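PDB 1L6R: phosphoglycolate phosphatase from Thermoplasma acidophilum, which catalyses the magnesium-dependent dephosphorylation of 2-phosphoglycolate to glycolate and, less efficiently, releases phosphate from pyrophosphate. Local coordinates for residues V41-G46 against L59-P64; I5-I10 against Y165-D170; R109-S114 against S144-N149. The protein carries 1 engineered substitution. One frame throughout, in Å; residues are numbered along the deposited sequence.

How the interactions relate
The chain enters strand 7-11 through residues 5-10, which open the widest loop of the three, closed 155 residues later by 165-170 in interaction 2. Inside it, interaction 1 closes first, spanning the short crossover from strand 40-44 through helix 49-60. Interaction 3 follows in series, joining 109-114 to strand 144-149 in the smaller antiparallel sheet. Interactions 1 and 2 share the large sheet: strands 7-11 and 40-44 are neighbours, linked by Ser42 N to Ala8 O and Leu44 N to Ile10 O, and Tyr165 packs on Pro64. Gly46 O, approached by Arg111 and His146, joins interaction 1 to interaction 3, while interactions 2 and 3 do not touch.

Interaction 1 (V41-G46 against L59-P64); sequences VSLLSG and LGINGP
Ser42 and Pro64 make the clear hydrogen bond of this contact: Ser42 OG donates to Pro64 O over 2.7 Å. The C=O...donor angle is 139°, and the hydroxyl sits above the carbonyl plane, 41° out of it. Ser42 reaches this oxygen because its OG is swung opposite its own backbone nitrogen (chi1 175°). The same carbonyl also receives a CA-H...O contact, Ser42 CA to Pro64 O at 3.3 Å.

On the other face of strand 40-44, Ile61 points into the strand and divides its branches. Its CG1 meets Leu43 CD1 at 3.6 Å, the two side chains crossing at about a right angle, with Ile61 CD1 also near Leu43 CG. The CG2 methyl turns instead to the backbone, 3.1 Å from Val41 O, and touches Val41 CG1 more loosely at 4.3 Å. Gly63 has no side chain, and its N comes to 2.9 Å from Val41 O.

Farther out, Ile31 of helix 25-36 packs on Ile61, Leu161 of helix 154-164 covers both Ser42 and Pro64, and Lys56 NZ holds the turn by hydrogen bonds to Ile61 O and Gly63 O. This is the return of a beta-alpha-beta crossover, in which helix 49-60 carries the chain to parallel strand 65-67. Just past strand 40-44, Ser45 OG bonds Asp13 and Gly46 is a magnesium-binding residue, so the strand leads to the active site. Chemically, then, the turn is seated from two sides, by a buried hydroxyl that satisfies Pro64 O and by aliphatic contacts across the strand.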
# COMPACT_ATOMS: atom_id res chain seq x y z
N VAL A 41 -12.74 16.05 8.95
CA VAL A 41 -11.71 16.25 7.94
C VAL A 41 -10.32 16.10 8.52
O VAL A 41 -10.03 16.58 9.62
CB VAL A 41 -11.84 17.66 7.30
CG1 VAL A 41 -10.68 17.91 6.34
CG2 VAL A 41 -13.17 17.75 6.54
N SER A 42 -9.45 15.41 7.78
CA SER A 42 -8.05 15.23 8.18
C SER A 42 -7.20 15.72 7.02
O SER A 42 -7.53 15.45 5.86
CB SER A 42 -7.74 13.75 8.45
OG SER A 42 -6.35 13.55 8.72
N LEU A 43 -6.13 16.44 7.32
CA LEU A 43 -5.23 16.94 6.29
C LEU A 43 -3.96 16.11 6.28
O LEU A 43 -3.43 15.75 7.33
CB LEU A 43 -4.84 18.40 6.56
CG LEU A 43 -5.96 19.43 6.60
CD1 LEU A 43 -5.36 20.84 6.72
CD2 LEU A 43 -6.81 19.33 5.35
N LEU A 44 -3.49 15.80 5.07
CA LEU A 44 -2.27 15.01 4.87
C LEU A 44 -1.29 15.88 4.10
O LEU A 44 -1.64 16.44 3.06
CB LEU A 44 -2.57 13.76 4.05
CG LEU A 44 -3.75 12.90 4.50
CD1 LEU A 44 -3.88 11.68 3.59
CD2 LEU A 44 -3.54 12.47 5.93
N SER A 45 -0.07 16.01 4.61
CA SER A 45 0.94 16.82 3.93
C SER A 45 2.34 16.28 4.09
O SER A 45 2.62 15.50 5.00
CB SER A 45 0.90 18.25 4.51
OG SER A 45 1.91 19.07 3.95
N GLY A 46 3.22 16.68 3.18
CA GLY A 46 4.62 16.31 3.28
C GLY A 46 5.36 17.35 4.11
O GLY A 46 6.53 17.16 4.45
N LEU A 59 -7.32 27.09 9.66
CA LEU A 59 -8.36 26.76 8.70
C LEU A 59 -9.58 26.22 9.43
O LEU A 59 -10.71 26.38 8.96
CB LEU A 59 -7.86 25.71 7.68
CG LEU A 59 -6.60 26.05 6.89
CD1 LEU A 59 -6.48 25.09 5.71
CD2 LEU A 59 -6.64 27.48 6.38
N GLY A 60 -9.36 25.60 10.59
CA GLY A 60 -10.47 25.05 11.35
C GLY A 60 -10.75 23.60 10.99
O GLY A 60 -11.87 23.24 10.65
N ILE A 61 -9.72 22.77 11.07
CA ILE A 61 -9.83 21.35 10.75
C ILE A 61 -10.20 20.59 12.02
O ILE A 61 -9.52 20.71 13.04
CB ILE A 61 -8.49 20.84 10.20
CG1 ILE A 61 -8.08 21.68 8.98
CG2 ILE A 61 -8.60 19.36 9.85
CD1 ILE A 61 -9.10 21.70 7.83
N ASN A 62 -11.27 19.79 11.96
CA ASN A 62 -11.72 19.08 13.15
C ASN A 62 -11.16 17.69 13.41
O ASN A 62 -11.44 17.09 14.45
CB ASN A 62 -13.27 19.05 13.20
CG ASN A 62 -13.89 18.30 12.03
OD1 ASN A 62 -15.11 18.35 11.83
ND2 ASN A 62 -13.07 17.60 11.27
N GLY A 63 -10.35 17.18 12.49
CA GLY A 63 -9.75 15.87 12.71
C GLY A 63 -8.25 15.98 12.86
O GLY A 63 -7.70 17.08 12.86
N PRO A 64 -7.55 14.85 13.02
CA PRO A 64 -6.10 14.89 13.17
C PRO A 64 -5.48 15.36 11.86
O PRO A 64 -6.10 15.27 10.80
CB PRO A 64 -5.73 13.42 13.45
CG PRO A 64 -7.01 12.82 13.98
CD PRO A 64 -8.06 13.47 13.12

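Interaction 2 (I5-I10 against Y165-D170); sequences IRLAAI and YSLEYD
Tyr165 packs against Leu7 where helix 154-164 runs out, in a Schellman motif beside strand 7-11 of the HAD core sheet. Leu7 CD1 sits over one face of the phenol ring, offset toward the rim, in a CH-pi contact 4.1 Å from the Tyr165 ring centroid and 23° off the normal. The ring also touches Thr40, at the start of strand 40-44, and Pro64, in the loop before strand 65-67.

Ser166 is the C-prime residue of the motif, with a positive phi of 49°, and the turn brings Leu167 N back to Lys162 O. The Ser166 carbonyl reaches Arg6 through one water: the water donates to Ser166 O at 2.8 Å and accepts from Arg6 NH1 at 3.0 Å.

Leu167 then drops between the two side chains of the first segment, its CD1 touching Leu7 CB at 3.8 Å. Past Leu167 the chain turns through a 3-10 segment at 169-170 toward strand 172-175, and on the way Tyr169 packs on Asn159 of the second subunit. The other methyl of Leu167 meets the arginine. The Arg6 chain bends at chi3 (61°), which folds its flat group over the leucine while NH1 keeps a long, weak ion pair with Glu171; Leu167 CD2 thus lies over the centre of one guanidinium face, 3.3 Å from Arg6 CZ.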
# COMPACT_ATOMS: atom_id res chain seq x y z
N ILE A 5 -20.27 8.58 3.96
CA ILE A 5 -18.95 9.14 4.21
C ILE A 5 -18.95 9.93 5.52
O ILE A 5 -19.73 10.87 5.69
CB ILE A 5 -18.52 10.07 3.05
CG1 ILE A 5 -18.36 9.25 1.77
CG2 ILE A 5 -17.23 10.80 3.42
CD1 ILE A 5 -18.23 10.09 0.53
N ARG A 6 -18.07 9.53 6.44
CA ARG A 6 -17.96 10.19 7.73
C ARG A 6 -16.66 10.96 7.90
O ARG A 6 -16.56 11.84 8.74
CB ARG A 6 -18.08 9.15 8.85
CG ARG A 6 -19.43 8.47 8.90
CD ARG A 6 -19.42 7.27 9.83
NE ARG A 6 -19.10 7.63 11.21
CZ ARG A 6 -18.97 6.74 12.19
NH1 ARG A 6 -19.13 5.45 11.94
NH2 ARG A 6 -18.68 7.14 13.42
N LEU A 7 -15.67 10.62 7.08
CA LEU A 7 -14.37 11.28 7.19
C LEU A 7 -13.74 11.44 5.82
O LEU A 7 -13.84 10.55 4.98
CB LEU A 7 -13.46 10.46 8.11
CG LEU A 7 -12.06 11.01 8.40
CD1 LEU A 7 -11.62 10.54 9.78
CD2 LEU A 7 -11.06 10.58 7.32
N ALA A 8 -13.11 12.60 5.61
CA ALA A 8 -12.40 12.87 4.36
C ALA A 8 -10.94 13.19 4.68
O ALA A 8 -10.65 14.03 5.53
CB ALA A 8 -13.04 14.04 3.62
N ALA A 9 -10.03 12.50 4.00
CA ALA A 9 -8.60 12.72 4.17
C ALA A 9 -8.14 13.41 2.89
O ALA A 9 -8.29 12.87 1.79
CB ALA A 9 -7.88 11.39 4.37
N ILE A 10 -7.58 14.60 3.04
CA ILE A 10 -7.19 15.42 1.90
C ILE A 10 -5.72 15.78 1.81
O ILE A 10 -5.11 16.20 2.80
CB ILE A 10 -8.00 16.74 1.93
CG1 ILE A 10 -9.49 16.45 2.11
CG2 ILE A 10 -7.75 17.54 0.66
CD1 ILE A 10 -10.34 17.70 2.29
N TYR A 165 -11.06 6.29 14.40
CA TYR A 165 -12.48 6.58 14.38
C TYR A 165 -13.38 5.34 14.27
O TYR A 165 -14.60 5.46 14.15
CB TYR A 165 -12.79 7.55 13.22
CG TYR A 165 -12.34 8.97 13.50
CD1 TYR A 165 -13.23 9.91 14.02
CD2 TYR A 165 -11.02 9.36 13.29
CE1 TYR A 165 -12.81 11.19 14.34
CE2 TYR A 165 -10.59 10.65 13.60
CZ TYR A 165 -11.49 11.56 14.13
OH TYR A 165 -11.07 12.82 14.48
N SER A 166 -12.76 4.16 14.34
CA SER A 166 -13.50 2.89 14.24
C SER A 166 -14.44 2.92 13.04
O SER A 166 -15.64 2.66 13.17
CB SER A 166 -14.29 2.64 15.52
OG SER A 166 -13.43 2.52 16.64
N LEU A 167 -13.88 3.21 11.87
CA LEU A 167 -14.65 3.29 10.64
C LEU A 167 -14.40 2.13 9.69
O LEU A 167 -13.44 1.37 9.83
CB LEU A 167 -14.29 4.58 9.89
CG LEU A 167 -14.48 5.92 10.60
CD1 LEU A 167 -13.97 7.04 9.72
CD2 LEU A 167 -15.95 6.11 10.90
N GLU A 168 -15.30 2.00 8.71
CA GLU A 168 -15.15 1.00 7.66
C GLU A 168 -14.52 1.81 6.52
O GLU A 168 -14.67 3.04 6.47
CB GLU A 168 -16.51 0.45 7.23
CG GLU A 168 -17.23 -0.37 8.29
CD GLU A 168 -16.39 -1.54 8.79
OE1 GLU A 168 -15.75 -2.22 7.95
OE2 GLU A 168 -16.37 -1.77 10.01
N TYR A 169 -13.83 1.14 5.61
CA TYR A 169 -13.20 1.85 4.50
C TYR A 169 -14.18 2.67 3.66
O TYR A 169 -13.85 3.76 3.20
CB TYR A 169 -12.45 0.88 3.59
CG TYR A 169 -11.10 0.42 4.11
CD1 TYR A 169 -10.06 1.34 4.35
CD2 TYR A 169 -10.83 -0.93 4.29
CE1 TYR A 169 -8.79 0.91 4.76
CE2 TYR A 169 -9.56 -1.37 4.70
CZ TYR A 169 -8.56 -0.45 4.93
OH TYR A 169 -7.31 -0.91 5.30
N ASP A 170 -15.39 2.14 3.46
CA ASP A 170 -16.39 2.83 2.65
C ASP A 170 -16.97 4.08 3.30
O ASP A 170 -17.76 4.80 2.69
CB ASP A 170 -17.53 1.87 2.25
CG ASP A 170 -18.30 1.32 3.43
OD1 ASP A 170 -19.27 0.57 3.20
OD2 ASP A 170 -17.94 1.62 4.59
O HOH W 1 -17.55 4.41 14.33

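Interaction 3 (R109-S114 against S144-N149); sequences RWREAS and SWHLMN
Arg111 NH2 is gripped by a water and by Gly46 O, and the water ties it to Ser144 of strand 144-149. The bond from NH2 to the water is 2.9 Å long, and that water donates in turn to Ser144 OG at 2.8 Å. Ser144 OG itself donates to Trp145 O at 2.8 Å, from 39° above the carbonyl plane, so the serine links the water to its own strand. His146 presents its edge to the arginine, with NE2 3.8 Å from Arg111 NH2 and the guanidinium and ring planes 68° apart. Its NE2 makes a weak hydrogen bond to Gly46 O, so arginine and histidine converge on the same carbonyl, while Thr107 OG1 fixes the other end of the guanidinium through NH1.

Farther along, Ser114 presses its CB against the strand, 3.5 Å from Leu147 O and 3.5 Å from Met148 SD. Met148 is bent at chi2 and chi3, which curls its CE methyl back to 3.6 Å from Ser114 CB. The polar ends here serve other partners: Ser114 OG bonds Glu68 OE1, which also takes the N-H of Ala113, and Asn149 ND2, close to Ala113 O, bonds Glu152 OE1.

The strand is the middle one of a three-stranded antiparallel sheet, probably part of the cap domain found in many HAD phosphatases. The His146 side chain lies about 4 Å from a bound calcium ion and meets Gly46, a magnesium-binding residue, consistent with a place at the metal-bearing junction between cap and core.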
# COMPACT_ATOMS: atom_id res chain seq x y z
N ARG A 109 14.63 21.46 10.06
CA ARG A 109 14.84 21.80 11.47
C ARG A 109 13.60 21.45 12.30
O ARG A 109 13.65 21.36 13.53
CB ARG A 109 15.18 23.28 11.63
CG ARG A 109 14.06 24.25 11.25
CD ARG A 109 14.50 25.70 11.45
NE ARG A 109 14.70 25.95 12.88
CZ ARG A 109 15.23 27.04 13.41
NH1 ARG A 109 15.64 28.05 12.64
NH2 ARG A 109 15.36 27.13 14.72
N TRP A 110 12.48 21.23 11.62
CA TRP A 110 11.24 20.88 12.29
C TRP A 110 10.76 19.46 11.98
O TRP A 110 9.67 19.08 12.38
CB TRP A 110 10.14 21.88 11.93
CG TRP A 110 10.49 23.29 12.31
CD1 TRP A 110 10.90 23.73 13.53
CD2 TRP A 110 10.46 24.44 11.45
NE1 TRP A 110 11.14 25.09 13.49
CE2 TRP A 110 10.88 25.55 12.23
CE3 TRP A 110 10.12 24.65 10.11
CZ2 TRP A 110 10.97 26.84 11.70
CZ3 TRP A 110 10.20 25.93 9.59
CH2 TRP A 110 10.62 27.01 10.39
N ARG A 111 11.56 18.69 11.25
CA ARG A 111 11.18 17.31 10.93
C ARG A 111 11.61 16.37 12.02
O ARG A 111 12.61 16.62 12.71
CB ARG A 111 11.78 16.84 9.59
CG ARG A 111 10.98 17.31 8.39
CD ARG A 111 11.33 16.61 7.08
NE ARG A 111 10.31 17.00 6.10
CZ ARG A 111 10.27 18.16 5.47
NH1 ARG A 111 11.22 19.08 5.66
NH2 ARG A 111 9.21 18.47 4.73
N GLU A 112 10.87 15.28 12.17
CA GLU A 112 11.17 14.30 13.21
C GLU A 112 11.07 12.86 12.75
O GLU A 112 11.58 11.96 13.41
CB GLU A 112 10.19 14.46 14.38
CG GLU A 112 10.19 15.84 15.02
CD GLU A 112 9.19 15.98 16.17
OE1 GLU A 112 9.06 15.02 16.97
OE2 GLU A 112 8.55 17.05 16.27
N ALA A 113 10.44 12.64 11.60
CA ALA A 113 10.19 11.28 11.13
C ALA A 113 10.65 10.94 9.72
O ALA A 113 10.38 9.84 9.23
CB ALA A 113 8.68 11.03 11.24
N SER A 114 11.33 11.88 9.09
CA SER A 114 11.80 11.72 7.71
C SER A 114 12.71 12.89 7.42
O SER A 114 12.93 13.73 8.30
CB SER A 114 10.61 11.76 6.75
OG SER A 114 10.00 13.04 6.78
N SER A 144 9.31 20.12 -1.76
CA SER A 144 10.60 19.44 -1.85
C SER A 144 10.47 17.96 -2.10
O SER A 144 9.37 17.41 -2.20
CB SER A 144 11.33 19.61 -0.51
OG SER A 144 10.71 18.79 0.50
N TRP A 145 11.64 17.33 -2.18
CA TRP A 145 11.71 15.88 -2.25
C TRP A 145 11.61 15.43 -0.80
O TRP A 145 11.84 16.21 0.14
CB TRP A 145 13.04 15.40 -2.82
CG TRP A 145 13.15 15.59 -4.28
CD1 TRP A 145 13.50 16.74 -4.93
CD2 TRP A 145 12.90 14.61 -5.29
NE1 TRP A 145 13.49 16.53 -6.29
CE2 TRP A 145 13.13 15.24 -6.54
CE3 TRP A 145 12.51 13.27 -5.27
CZ2 TRP A 145 12.98 14.56 -7.76
CZ3 TRP A 145 12.36 12.59 -6.48
CH2 TRP A 145 12.59 13.24 -7.71
N HIS A 146 11.30 14.15 -0.63
CA HIS A 146 11.15 13.55 0.68
C HIS A 146 11.84 12.21 0.69
O HIS A 146 11.65 11.42 -0.23
CB HIS A 146 9.67 13.35 0.98
CG HIS A 146 8.91 14.63 1.08
ND1 HIS A 146 8.37 15.28 -0.00
CD2 HIS A 146 8.70 15.42 2.15
CE1 HIS A 146 7.85 16.43 0.40
NE2 HIS A 146 8.04 16.54 1.70
N LEU A 147 12.65 11.99 1.72
CA LEU A 147 13.35 10.73 1.92
C LEU A 147 12.57 10.11 3.08
O LEU A 147 12.65 10.57 4.23
CB LEU A 147 14.80 10.96 2.31
CG LEU A 147 15.60 9.71 2.66
CD1 LEU A 147 15.74 8.79 1.45
CD2 LEU A 147 16.97 10.12 3.18
N MET A 148 11.80 9.08 2.75
CA MET A 148 10.91 8.42 3.69
C MET A 148 11.30 6.99 3.98
O MET A 148 11.95 6.33 3.18
CB MET A 148 9.50 8.38 3.10
CG MET A 148 8.98 9.68 2.54
SD MET A 148 8.86 10.97 3.78
CE MET A 148 7.91 10.11 5.04
N ASN A 149 10.86 6.51 5.14
CA ASN A 149 11.06 5.12 5.51
C ASN A 149 10.01 4.36 4.68
O ASN A 149 8.90 4.87 4.45
CB ASN A 149 10.79 4.95 7.01
CG ASN A 149 11.87 5.57 7.88
OD1 ASN A 149 12.97 5.02 7.99
ND2 ASN A 149 11.58 6.71 8.48
O HOH W 2 9.04 20.09 2.35